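Local coordinates for probable adenylyl-sulfate kinase (Synechocystis sp., PDB 5CB8), which catalyses the ATP-dependent phosphorylation of adenosine 5'-phosphosulfate to 3'-phosphoadenylyl sulfate, a step in the assimilation of sulfate, at residues R79-N82 with I83-G87; I86-V89 with S90-T94; I111-E114 with V115-T118; V169-T173 with D174-L178; Q187-D191 with L192-E196. All coordinates share one frame; numbering follows the deposited sequence.

Interaction 1 of 5, residues R79-N82 with I83-G87; sequences RDTN and IRRIG. With ADX (adenosine-5'-phosphosulfate), chain G; SO4 (sulfate ion), chain I.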
# COMPACT_ATOMS: atom_id res chain seq x y z
N ARG B 79 0.12 16.51 -2.30
CA ARG B 79 0.16 16.18 -0.87
C ARG B 79 -1.09 15.41 -0.46
O ARG B 79 -1.03 14.50 0.38
CB ARG B 79 0.31 17.44 -0.01
CG ARG B 79 1.63 18.19 -0.18
CD ARG B 79 1.65 19.37 0.77
NE ARG B 79 2.68 20.37 0.49
CZ ARG B 79 3.79 20.55 1.21
NH1 ARG B 79 4.06 19.75 2.24
NH2 ARG B 79 4.64 21.52 0.89
N ASP B 80 -2.23 15.76 -1.06
CA ASP B 80 -3.47 15.02 -0.78
C ASP B 80 -3.35 13.59 -1.28
O ASP B 80 -3.70 12.64 -0.58
CB ASP B 80 -4.69 15.71 -1.41
CG ASP B 80 -5.11 16.97 -0.67
OD1 ASP B 80 -4.49 17.30 0.37
OD2 ASP B 80 -6.07 17.64 -1.11
N THR B 81 -2.85 13.44 -2.50
CA THR B 81 -2.68 12.10 -3.06
C THR B 81 -1.73 11.30 -2.19
O THR B 81 -1.98 10.13 -1.87
CB THR B 81 -2.14 12.15 -4.49
OG1 THR B 81 -3.09 12.84 -5.31
CG2 THR B 81 -1.92 10.74 -5.03
N ASN B 82 -0.63 11.94 -1.78
CA ASN B 82 0.38 11.28 -0.97
C ASN B 82 -0.20 10.74 0.33
O ASN B 82 -0.08 9.55 0.65
CB ASN B 82 1.54 12.25 -0.71
CG ASN B 82 2.67 11.63 0.11
OD1 ASN B 82 3.24 10.60 -0.26
ND2 ASN B 82 3.02 12.27 1.22
N ILE B 83 -0.85 11.62 1.08
CA ILE B 83 -1.41 11.24 2.37
C ILE B 83 -2.52 10.20 2.22
O ILE B 83 -2.59 9.24 2.99
CB ILE B 83 -1.90 12.47 3.14
CG1 ILE B 83 -0.72 13.40 3.44
CG2 ILE B 83 -2.60 12.05 4.42
CD1 ILE B 83 0.47 12.69 4.10
N ARG B 84 -3.39 10.38 1.23
CA ARG B 84 -4.45 9.39 1.00
C ARG B 84 -3.89 8.01 0.64
O ARG B 84 -4.47 6.98 1.04
CB ARG B 84 -5.43 9.90 -0.07
CG ARG B 84 -6.40 10.95 0.46
CD ARG B 84 -7.10 11.67 -0.67
NE ARG B 84 -8.22 12.47 -0.17
CZ ARG B 84 -8.73 13.51 -0.81
NH1 ARG B 84 -8.21 13.89 -1.98
NH2 ARG B 84 -9.76 14.17 -0.29
N ARG B 85 -2.77 7.97 -0.07
CA ARG B 85 -2.19 6.68 -0.46
C ARG B 85 -1.53 6.00 0.73
O ARG B 85 -1.65 4.79 0.92
CB ARG B 85 -1.18 6.86 -1.61
CG ARG B 85 -0.75 5.53 -2.24
CD ARG B 85 0.14 5.76 -3.46
NE ARG B 85 -0.54 6.55 -4.49
CZ ARG B 85 0.08 7.20 -5.47
NH1 ARG B 85 1.40 7.17 -5.55
NH2 ARG B 85 -0.61 7.88 -6.37
N ILE B 86 -0.83 6.79 1.55
CA ILE B 86 -0.28 6.28 2.80
C ILE B 86 -1.42 5.76 3.69
O ILE B 86 -1.30 4.70 4.32
CB ILE B 86 0.52 7.38 3.53
CG1 ILE B 86 1.81 7.68 2.75
CG2 ILE B 86 0.84 6.95 4.97
CD1 ILE B 86 2.51 8.99 3.17
N GLY B 87 -2.53 6.49 3.72
CA GLY B 87 -3.69 6.08 4.50
C GLY B 87 -4.29 4.76 4.00
O GLY B 87 -4.73 3.92 4.80
SB ADX G . 3.40 15.77 2.96
O1B ADX G . 2.93 15.20 1.69
O2B ADX G . 2.89 15.01 4.11
O3B ADX G . 2.98 17.18 3.03
PA ADX G . 5.81 14.49 3.35
O1A ADX G . 5.37 13.27 2.54
O2A ADX G . 5.91 14.19 4.84
O3A ADX G . 4.91 15.75 3.00
O5' ADX G . 7.27 14.90 2.82
C5' ADX G . 7.96 15.93 3.45
C4' ADX G . 9.38 15.89 3.25
O4' ADX G . 9.67 16.30 1.87
C3' ADX G . 10.06 16.84 4.13
O3' ADX G . 10.61 16.17 5.17
C2' ADX G . 11.14 17.43 3.30
O2' ADX G . 12.30 16.76 3.51
C1' ADX G . 10.74 17.22 1.88
N9 ADX G . 10.34 18.39 1.15
C8 ADX G . 10.77 18.76 -0.08
N7 ADX G . 10.06 19.81 -0.49
C5 ADX G . 9.15 20.12 0.47
C6 ADX G . 8.15 21.09 0.57
N6 ADX G . 7.90 22.01 -0.52
N1 ADX G . 7.40 21.14 1.69
C2 ADX G . 7.60 20.25 2.70
N3 ADX G . 8.54 19.30 2.62
C4 ADX G . 9.33 19.21 1.53
S SO4 I . -6.35 11.47 -4.68
O1 SO4 I . -6.12 10.28 -3.86
O2 SO4 I . -5.36 11.47 -5.77
O3 SO4 I . -7.70 11.43 -5.25
O4 SO4 I . -6.21 12.70 -3.87
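R79 and N82 grip the sulfate of the bound adenosine-5'-phosphosulfate, and I83, whose N bonds to R79 O, closes on the same group. R79 NH1 gives a bond of 2.9 Å to O3B of the ligand; the oxygen lies at the edge of the guanidinium, in its plane, while NE pairs with D159. N82 has its CG anti to the backbone N (chi1 -179°), which turns ND2 toward the ligand: it bonds to sulfate oxygen O1B at 3.0 Å and weakly to phosphate oxygen O1A. OD1 of the same amide is held by T69, fixing which way round the group sits. On the other flank a sulfate ion, probably from the crystallisation liquor, meets R84 NH1 through its O4 at 3.0 Å, again in the guanidinium plane. R84 NE is taken by E114, and D80 OD1 by K76. This is the substrate-facing side of helix 76-94, which packs on the parallel sheet of the P-loop kinase fold; S106, by similarity the phosphoserine site, lies next to I83. Within the helix R84 N bonds to D80 O at 2.9 Å, R85 N to T81 O and I86 N to N82 O. The packing is lighter. I83 CD1 comes to 3.4 Å from sulfate oxygen O2B of the ligand, and the side chains of I86 and N82 cross at a slant, CD1 of the isoleucine 3.8 Å from ND2 of the asparagine. T81 and R85 run side by side, with T81 CG2 3.4 Å from R85 NH2; NH1 of that arginine bonds to L68 O.

Interaction 2 of 5, residues I86-V89 with S90-T94; sequences IGFV and SHLLT. With ACT (acetate ion), chain J.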
# COMPACT_ATOMS: atom_id res chain seq x y z
N ILE B 86 -0.83 6.79 1.55
CA ILE B 86 -0.28 6.28 2.80
C ILE B 86 -1.42 5.76 3.69
O ILE B 86 -1.30 4.70 4.32
CB ILE B 86 0.52 7.38 3.53
CG1 ILE B 86 1.81 7.68 2.75
CG2 ILE B 86 0.84 6.95 4.97
CD1 ILE B 86 2.51 8.99 3.17
N GLY B 87 -2.53 6.49 3.72
CA GLY B 87 -3.69 6.08 4.50
C GLY B 87 -4.29 4.76 4.00
O GLY B 87 -4.73 3.92 4.80
N PHE B 88 -4.31 4.59 2.68
CA PHE B 88 -4.80 3.36 2.07
C PHE B 88 -4.03 2.15 2.59
O PHE B 88 -4.61 1.16 3.03
CB PHE B 88 -4.69 3.45 0.54
CG PHE B 88 -5.05 2.17 -0.19
CD1 PHE B 88 -4.09 1.21 -0.48
CD2 PHE B 88 -6.36 1.95 -0.61
CE1 PHE B 88 -4.42 0.05 -1.15
CE2 PHE B 88 -6.70 0.79 -1.30
CZ PHE B 88 -5.73 -0.16 -1.56
N VAL B 89 -2.71 2.23 2.51
CA VAL B 89 -1.86 1.13 2.94
C VAL B 89 -1.96 0.94 4.45
O VAL B 89 -2.01 -0.19 4.93
CB VAL B 89 -0.40 1.39 2.53
CG1 VAL B 89 0.53 0.28 3.03
CG2 VAL B 89 -0.30 1.53 1.01
N SER B 90 -1.99 2.05 5.19
CA SER B 90 -2.10 1.99 6.65
C SER B 90 -3.39 1.30 7.07
O SER B 90 -3.42 0.52 8.03
CB SER B 90 -2.08 3.40 7.27
OG SER B 90 -0.85 4.05 6.99
N HIS B 91 -4.47 1.60 6.35
CA HIS B 91 -5.76 0.98 6.62
C HIS B 91 -5.73 -0.54 6.43
O HIS B 91 -6.19 -1.29 7.30
CB HIS B 91 -6.81 1.59 5.71
CG HIS B 91 -8.20 1.11 5.98
ND1 HIS B 91 -9.19 1.14 5.02
CD2 HIS B 91 -8.77 0.58 7.09
CE1 HIS B 91 -10.31 0.65 5.53
NE2 HIS B 91 -10.08 0.31 6.79
N LEU B 92 -5.19 -1.00 5.30
CA LEU B 92 -5.13 -2.45 5.06
C LEU B 92 -4.31 -3.17 6.13
O LEU B 92 -4.69 -4.26 6.58
CB LEU B 92 -4.56 -2.75 3.66
CG LEU B 92 -5.36 -2.22 2.48
CD1 LEU B 92 -4.79 -2.74 1.15
CD2 LEU B 92 -6.81 -2.59 2.63
N LEU B 93 -3.20 -2.56 6.54
CA LEU B 93 -2.36 -3.19 7.56
C LEU B 93 -3.05 -3.18 8.92
O LEU B 93 -3.07 -4.19 9.63
CB LEU B 93 -0.99 -2.48 7.64
CG LEU B 93 -0.06 -2.73 6.45
CD1 LEU B 93 1.06 -1.69 6.41
CD2 LEU B 93 0.52 -4.15 6.52
N THR B 94 -3.64 -2.04 9.28
CA THR B 94 -4.30 -1.89 10.58
C THR B 94 -5.44 -2.86 10.76
O THR B 94 -5.59 -3.48 11.83
CB THR B 94 -4.83 -0.45 10.74
OG1 THR B 94 -3.73 0.46 10.67
CG2 THR B 94 -5.55 -0.27 12.07
C ACT J . -12.38 -2.01 8.23
O ACT J . -12.67 -3.13 8.70
OXT ACT J . -12.61 -1.84 7.01
CH3 ACT J . -11.79 -0.94 9.08
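S90 turns its hydroxyl back onto I86, OG donating to I86 O at 2.8 Å. Its first torsion, -62°, sets OG beside the backbone N, the position from which a serine in a helix can reach the carbonyl one turn earlier. S90 N bonds to the same oxygen at 2.9 Å, and OG comes from above the carbonyl plane, 43° out of it. T94 does the same to S90 O, with OG1 at 2.7 Å; its hydroxyl and its N-H approach that oxygen from opposite faces, and OG1 also bonds to T27. Two apolar pairs each span one turn of the helix. F88, with CG anti to its backbone N (chi1 175°), swings its ring along the helix until CE1 lies 3.6 Å from L92 CD1, the two side chains meeting at a slant. V89 and L93 instead lie side by side and point the same way, V89 CG1 touching L93 CD1 at 3.9 Å. H91 leans outward from the helix; an acetate, probably from the crystallisation liquor, lies by its NE2, but any bond there is weak and doubtful. S90 and T94 press on V100 of strand 99-103. V89 and L93 reach the same residues of the second subunit while still touching L59 and E57 of strand 56-60 and V100 of their own chain. Helix 76-94 thus lies between the parallel sheet of its own chain and the second subunit.

Interaction 3 of 5, residues I111-E114 with V115-T118; sequences IRQE and VKHT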
# COMPACT_ATOMS: atom_id res chain seq x y z
N ILE B 111 -7.74 16.31 5.61
CA ILE B 111 -7.21 15.06 5.06
C ILE B 111 -6.81 14.09 6.19
O ILE B 111 -7.09 12.89 6.11
CB ILE B 111 -6.00 15.30 4.16
CG1 ILE B 111 -6.36 16.25 3.02
CG2 ILE B 111 -5.46 13.97 3.62
CD1 ILE B 111 -7.38 15.67 2.05
N ARG B 112 -6.15 14.59 7.23
CA ARG B 112 -5.83 13.74 8.38
C ARG B 112 -7.11 13.15 8.97
O ARG B 112 -7.15 11.98 9.38
CB ARG B 112 -5.07 14.52 9.46
CG ARG B 112 -3.69 15.02 9.01
CD ARG B 112 -2.85 15.54 10.19
NE ARG B 112 -3.57 16.52 11.00
CZ ARG B 112 -3.41 17.84 10.91
NH1 ARG B 112 -2.54 18.36 10.06
NH2 ARG B 112 -4.13 18.65 11.69
N GLN B 113 -8.16 13.97 9.01
CA GLN B 113 -9.45 13.54 9.57
C GLN B 113 -10.10 12.48 8.70
O GLN B 113 -10.74 11.54 9.19
CB GLN B 113 -10.37 14.75 9.72
CG GLN B 113 -10.04 15.59 10.94
CD GLN B 113 -9.94 14.74 12.20
OE1 GLN B 113 -10.91 14.09 12.60
NE2 GLN B 113 -8.76 14.73 12.82
N GLU B 114 -9.95 12.64 7.39
CA GLU B 114 -10.51 11.70 6.43
C GLU B 114 -9.86 10.32 6.65
O GLU B 114 -10.54 9.29 6.66
CB GLU B 114 -10.21 12.24 5.03
CG GLU B 114 -10.74 11.46 3.87
CD GLU B 114 -10.28 12.06 2.55
OE1 GLU B 114 -10.59 13.24 2.28
OE2 GLU B 114 -9.58 11.35 1.80
N VAL B 115 -8.55 10.31 6.83
CA VAL B 115 -7.82 9.06 7.04
C VAL B 115 -8.18 8.45 8.39
O VAL B 115 -8.41 7.25 8.50
CB VAL B 115 -6.30 9.28 6.93
CG1 VAL B 115 -5.55 8.01 7.29
CG2 VAL B 115 -5.94 9.72 5.52
N LYS B 116 -8.25 9.30 9.41
CA LYS B 116 -8.64 8.85 10.75
C LYS B 116 -10.00 8.15 10.71
O LYS B 116 -10.18 7.08 11.29
CB LYS B 116 -8.70 10.05 11.70
CG LYS B 116 -9.24 9.72 13.09
CD LYS B 116 -9.70 10.99 13.82
CE LYS B 116 -9.59 10.84 15.34
NZ LYS B 116 -10.31 9.65 15.88
N HIS B 117 -10.94 8.76 10.00
CA HIS B 117 -12.28 8.20 9.90
C HIS B 117 -12.30 6.87 9.15
O HIS B 117 -13.03 5.94 9.52
CB HIS B 117 -13.20 9.22 9.21
CG HIS B 117 -14.57 8.70 8.91
ND1 HIS B 117 -14.94 8.26 7.66
CD2 HIS B 117 -15.66 8.57 9.70
CE1 HIS B 117 -16.21 7.87 7.69
NE2 HIS B 117 -16.67 8.05 8.91
N THR B 118 -11.50 6.77 8.10
CA THR B 118 -11.41 5.53 7.33
C THR B 118 -10.84 4.38 8.16
O THR B 118 -11.36 3.26 8.12
CB THR B 118 -10.54 5.73 6.07
OG1 THR B 118 -11.23 6.60 5.16
CG2 THR B 118 -10.26 4.40 5.38
O HOH W 1 -12.94 9.19 5.53
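Q113 and K116 make the side-chain contact: they lie side by side and point the same way, with Q113 OE1 3.5 Å from K116 CD. The glutamine folds at chi2 (-51°), which carries its amide across to the aliphatic middle of the lysine. Backbone bonds form the second group. V115, K116, H117 and T118 each donate to the carbonyl four residues back, from K116 N to R112 O at 2.9 Å to T118 N to E114 O at 3.1 Å. Water supplies the third: one molecule donates to E114 O at 2.7 Å and also bonds to H117 ND1 and T118 OG1, bridging this exposed side of the helix. The charged ends find partners outside the two segments. E114, extended beyond CG, forms a salt bridge through OE2 with R84 NE, and R112 pairs its NE with E124 and bonds through NH1 to the backbone O of S106, by similarity the phosphoserine residue. V115, meanwhile, tucks its CG2 against I111 O at 3.4 Å. Helix 109-119 thus lies beside helix 76-94, where I111 meets D80, I83 and R84 and T118 meets H91, and against the sheet, where V115 rests on W29 of strand 26-31 and F122 of strand 122-127.

Interaction 4 of 5, residues V169-T173 with D174-L178; sequences VECRT and DLEEL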
# COMPACT_ATOMS: atom_id res chain seq x y z
N VAL B 169 -2.26 12.56 21.24
CA VAL B 169 -1.03 12.81 21.99
C VAL B 169 -0.35 14.02 21.36
O VAL B 169 -0.38 14.17 20.13
CB VAL B 169 -0.06 11.59 21.92
CG1 VAL B 169 1.25 11.87 22.66
CG2 VAL B 169 -0.73 10.34 22.50
N GLU B 170 0.23 14.88 22.18
CA GLU B 170 1.03 15.99 21.65
C GLU B 170 2.43 15.92 22.24
O GLU B 170 2.59 15.72 23.44
CB GLU B 170 0.39 17.34 21.98
CG GLU B 170 1.16 18.55 21.42
CD GLU B 170 0.34 19.84 21.48
OE1 GLU B 170 0.93 20.93 21.41
OE2 GLU B 170 -0.90 19.74 21.60
N CYS B 171 3.43 16.07 21.38
CA CYS B 171 4.82 16.04 21.81
C CYS B 171 5.46 17.38 21.48
O CYS B 171 5.66 17.70 20.30
CB CYS B 171 5.57 14.91 21.09
SG CYS B 171 4.85 13.26 21.34
N ARG B 172 5.72 18.18 22.51
CA ARG B 172 6.35 19.48 22.29
C ARG B 172 7.86 19.28 22.36
O ARG B 172 8.46 19.40 23.43
CB ARG B 172 5.84 20.51 23.30
CG ARG B 172 4.34 20.74 23.10
CD ARG B 172 3.72 21.82 23.99
NE ARG B 172 2.34 22.03 23.56
CZ ARG B 172 1.49 22.91 24.09
NH1 ARG B 172 1.87 23.69 25.09
NH2 ARG B 172 0.26 23.01 23.60
N THR B 173 8.46 18.95 21.21
CA THR B 173 9.81 18.40 21.19
C THR B 173 10.90 19.37 21.61
O THR B 173 12.01 18.94 21.92
CB THR B 173 10.15 17.80 19.81
OG1 THR B 173 9.90 18.78 18.80
CG2 THR B 173 9.28 16.59 19.55
N ASP B 174 10.58 20.67 21.64
CA ASP B 174 11.53 21.67 22.13
C ASP B 174 11.51 21.77 23.65
O ASP B 174 12.38 22.41 24.26
CB ASP B 174 11.21 23.04 21.53
CG ASP B 174 9.76 23.46 21.73
OD1 ASP B 174 8.85 22.61 21.57
OD2 ASP B 174 9.54 24.64 22.04
N LEU B 175 10.52 21.13 24.27
CA LEU B 175 10.32 21.26 25.72
C LEU B 175 10.29 19.93 26.48
O LEU B 175 10.17 19.91 27.71
CB LEU B 175 9.02 22.02 26.01
CG LEU B 175 8.83 23.36 25.31
CD1 LEU B 175 7.42 23.90 25.54
CD2 LEU B 175 9.87 24.38 25.77
N GLU B 176 10.39 18.82 25.75
CA GLU B 176 10.40 17.52 26.41
C GLU B 176 11.49 16.63 25.83
O GLU B 176 11.84 16.74 24.65
CB GLU B 176 9.02 16.86 26.34
CG GLU B 176 8.40 16.90 24.97
CD GLU B 176 6.98 16.36 24.92
OE1 GLU B 176 6.02 17.10 25.27
OE2 GLU B 176 6.82 15.20 24.49
N GLU B 177 12.05 15.76 26.67
CA GLU B 177 13.07 14.82 26.22
C GLU B 177 12.45 13.73 25.35
O GLU B 177 11.24 13.46 25.45
CB GLU B 177 13.80 14.21 27.42
CG GLU B 177 14.58 15.24 28.23
CD GLU B 177 15.48 16.11 27.37
OE1 GLU B 177 16.38 15.55 26.70
OE2 GLU B 177 15.29 17.34 27.35
N LEU B 178 13.27 13.09 24.52
CA LEU B 178 12.79 12.06 23.60
C LEU B 178 12.02 10.96 24.32
O LEU B 178 10.94 10.56 23.87
CB LEU B 178 13.96 11.45 22.81
CG LEU B 178 13.55 10.38 21.80
CD1 LEU B 178 12.60 10.97 20.78
CD2 LEU B 178 14.75 9.77 21.10
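E176 OE1 is held by two groups: R172 N donates to it at 3.0 Å, and K184 NZ forms a salt bridge with it. The amide stands almost straight above the carboxylate plane, 88° out of it, so the flat group lies across the end of the N-H. OE2 is bonded to S181 OG and rests 3.4 Å from C171 CA. What brings the carboxylate here is chi1 of 47°, which sets E176 CG between its backbone N and carbonyl carbon, with the rest of the chain extended. That fold is tight, and CG comes to 2.9 Å from R172 O. The same carbonyl accepts L175 N at 2.8 Å, the closing bond of a type I beta turn with T173 and D174 in the middle. R172 itself is the centre of an inverse gamma turn, so the chain bends twice in leaving edge strand 169-171 of the parallel sheet before it enters helix 178-191, for which E177 is the N-cap residue. Along the strand, R172 grips E170 side-on: NE at 2.8 Å and NH2 at 3.1 Å both reach OE1, from one face of the carboxylate, and N128 adds a further bond. T173 OG1 bonds to A36 O, in the loop that by similarity binds ATP, and its side chain packs on I41 of helix 38-50. C171 CB lies 3.6 Å from E176 OE2.

Interaction 5 of 5, residues Q187-D191 with L192-E196; sequences QKLVD and LKYIE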
# COMPACT_ATOMS: atom_id res chain seq x y z
N GLN B 187 2.09 5.22 26.51
CA GLN B 187 1.08 5.18 27.57
C GLN B 187 -0.32 5.28 26.98
O GLN B 187 -1.26 4.66 27.48
CB GLN B 187 1.32 6.29 28.60
CG GLN B 187 0.43 6.17 29.82
CD GLN B 187 0.64 4.86 30.56
OE1 GLN B 187 1.77 4.48 30.85
NE2 GLN B 187 -0.46 4.16 30.86
N LYS B 188 -0.46 6.06 25.91
CA LYS B 188 -1.75 6.20 25.25
C LYS B 188 -2.16 4.86 24.62
O LYS B 188 -3.32 4.45 24.69
CB LYS B 188 -1.70 7.30 24.18
CG LYS B 188 -3.02 7.54 23.45
CD LYS B 188 -4.13 7.95 24.42
CE LYS B 188 -3.89 9.34 25.00
NZ LYS B 188 -5.00 9.81 25.88
N LEU B 189 -1.18 4.18 24.02
CA LEU B 189 -1.41 2.85 23.46
C LEU B 189 -1.84 1.85 24.55
O LEU B 189 -2.68 0.97 24.31
CB LEU B 189 -0.15 2.34 22.77
CG LEU B 189 0.24 3.01 21.46
CD1 LEU B 189 1.62 2.52 21.05
CD2 LEU B 189 -0.78 2.73 20.37
N VAL B 190 -1.25 1.99 25.73
CA VAL B 190 -1.63 1.13 26.85
C VAL B 190 -3.04 1.46 27.34
O VAL B 190 -3.87 0.55 27.53
CB VAL B 190 -0.64 1.25 28.03
CG1 VAL B 190 -1.21 0.59 29.28
CG2 VAL B 190 0.69 0.63 27.65
N ASP B 191 -3.31 2.75 27.54
CA ASP B 191 -4.60 3.18 28.07
C ASP B 191 -5.74 2.70 27.19
O ASP B 191 -6.77 2.24 27.69
CB ASP B 191 -4.68 4.71 28.18
CG ASP B 191 -3.72 5.27 29.22
OD1 ASP B 191 -3.19 4.48 30.03
OD2 ASP B 191 -3.51 6.51 29.22
N LEU B 192 -5.55 2.81 25.88
CA LEU B 192 -6.56 2.41 24.90
C LEU B 192 -6.47 0.93 24.56
O LEU B 192 -7.15 0.45 23.65
CB LEU B 192 -6.42 3.24 23.63
CG LEU B 192 -6.57 4.75 23.80
CD1 LEU B 192 -6.31 5.44 22.48
CD2 LEU B 192 -7.95 5.08 24.31
N LYS B 193 -5.60 0.22 25.28
CA LYS B 193 -5.49 -1.24 25.17
C LYS B 193 -5.11 -1.77 23.78
O LYS B 193 -5.54 -2.85 23.38
CB LYS B 193 -6.77 -1.90 25.68
CG LYS B 193 -6.96 -1.70 27.18
CD LYS B 193 -8.40 -1.89 27.61
CE LYS B 193 -8.51 -1.82 29.13
NZ LYS B 193 -7.72 -0.68 29.67
N TYR B 194 -4.28 -1.01 23.07
CA TYR B 194 -3.71 -1.51 21.82
C TYR B 194 -2.49 -2.39 22.09
O TYR B 194 -2.17 -3.28 21.30
CB TYR B 194 -3.33 -0.35 20.90
CG TYR B 194 -4.53 0.29 20.24
CD1 TYR B 194 -5.24 -0.38 19.26
CD2 TYR B 194 -4.94 1.57 20.60
CE1 TYR B 194 -6.35 0.19 18.66
CE2 TYR B 194 -6.04 2.16 20.00
CZ TYR B 194 -6.74 1.46 19.04
OH TYR B 194 -7.83 2.04 18.44
N ILE B 195 -1.80 -2.12 23.20
CA ILE B 195 -0.68 -2.96 23.63
C ILE B 195 -0.82 -3.25 25.12
O ILE B 195 -1.64 -2.63 25.80
CB ILE B 195 0.69 -2.30 23.36
CG1 ILE B 195 0.91 -1.09 24.28
CG2 ILE B 195 0.81 -1.89 21.89
CD1 ILE B 195 2.22 -0.38 24.03
N GLU B 196 -0.01 -4.18 25.62
CA GLU B 196 -0.11 -4.60 27.02
C GLU B 196 0.54 -3.62 27.99
O GLU B 196 1.63 -3.09 27.73
CB GLU B 196 0.50 -5.99 27.20
CG GLU B 196 -0.15 -7.06 26.34
CD GLU B 196 -0.06 -8.43 26.96
OE1 GLU B 196 0.41 -8.51 28.12
OE2 GLU B 196 -0.45 -9.42 26.30
O HOH W 2 -3.07 -2.22 28.00
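L189 and V190 take I195 between them: L189 CB lies 3.8 Å from I195 CD1, and V190 CG2 is equally close to I195 CG1. The isoleucine has CG1 between its backbone N and carbonyl carbon (chi1 70°), which folds the ethyl arm back over the last helical turn, at about a right angle to V190. L189 CD2 also touches Y194 CB at 4.0 Å, and K188, bent twice along its chain, lays CD against L192 CD1. Around this apolar patch the helix ends in a Schellman motif. Y194 N reaches L189 O at 2.8 Å, nearly in line with the carbonyl bond, while K193, whose phi is positive, turns the chain and gives its N to V190 O at 2.9 Å. I195 N adds a weak bond to L189 O. At the polar edge a water donates to V190 O and to I195 O, tying the tail back to the helix, and Q187 NE2 bonds to D191 OD1 at 2.9 Å. The end of helix 178-191 lies on the sheet, with L189 resting on V26 and I28 of strand 26-31 and on L123 of strand 122-127, while Y194 OH bonds to D121 and the backbone N of E196 to Y54 OH.

In the fold
All five contacts are local and come in series along the chain. Interactions 1 and 2 follow each other on helix 76-94 and overlap at I86 and G87; the first faces the substrate, the second the other subunit. Interaction 3, on helix 109-119, lies alongside both, joined to interaction 1 by the R84-E114 salt bridge and to interaction 2 by packing of H91 on T118. Farther on, interaction 4 closes the turn between edge strand 169-171 and helix 178-191, and interaction 5 ends that helix. V169 packs on K188, linking the two. Interactions 1 and 4 lie on opposite sides of the chain's centre, their centres about 26 Å apart. None nests inside or crosses another.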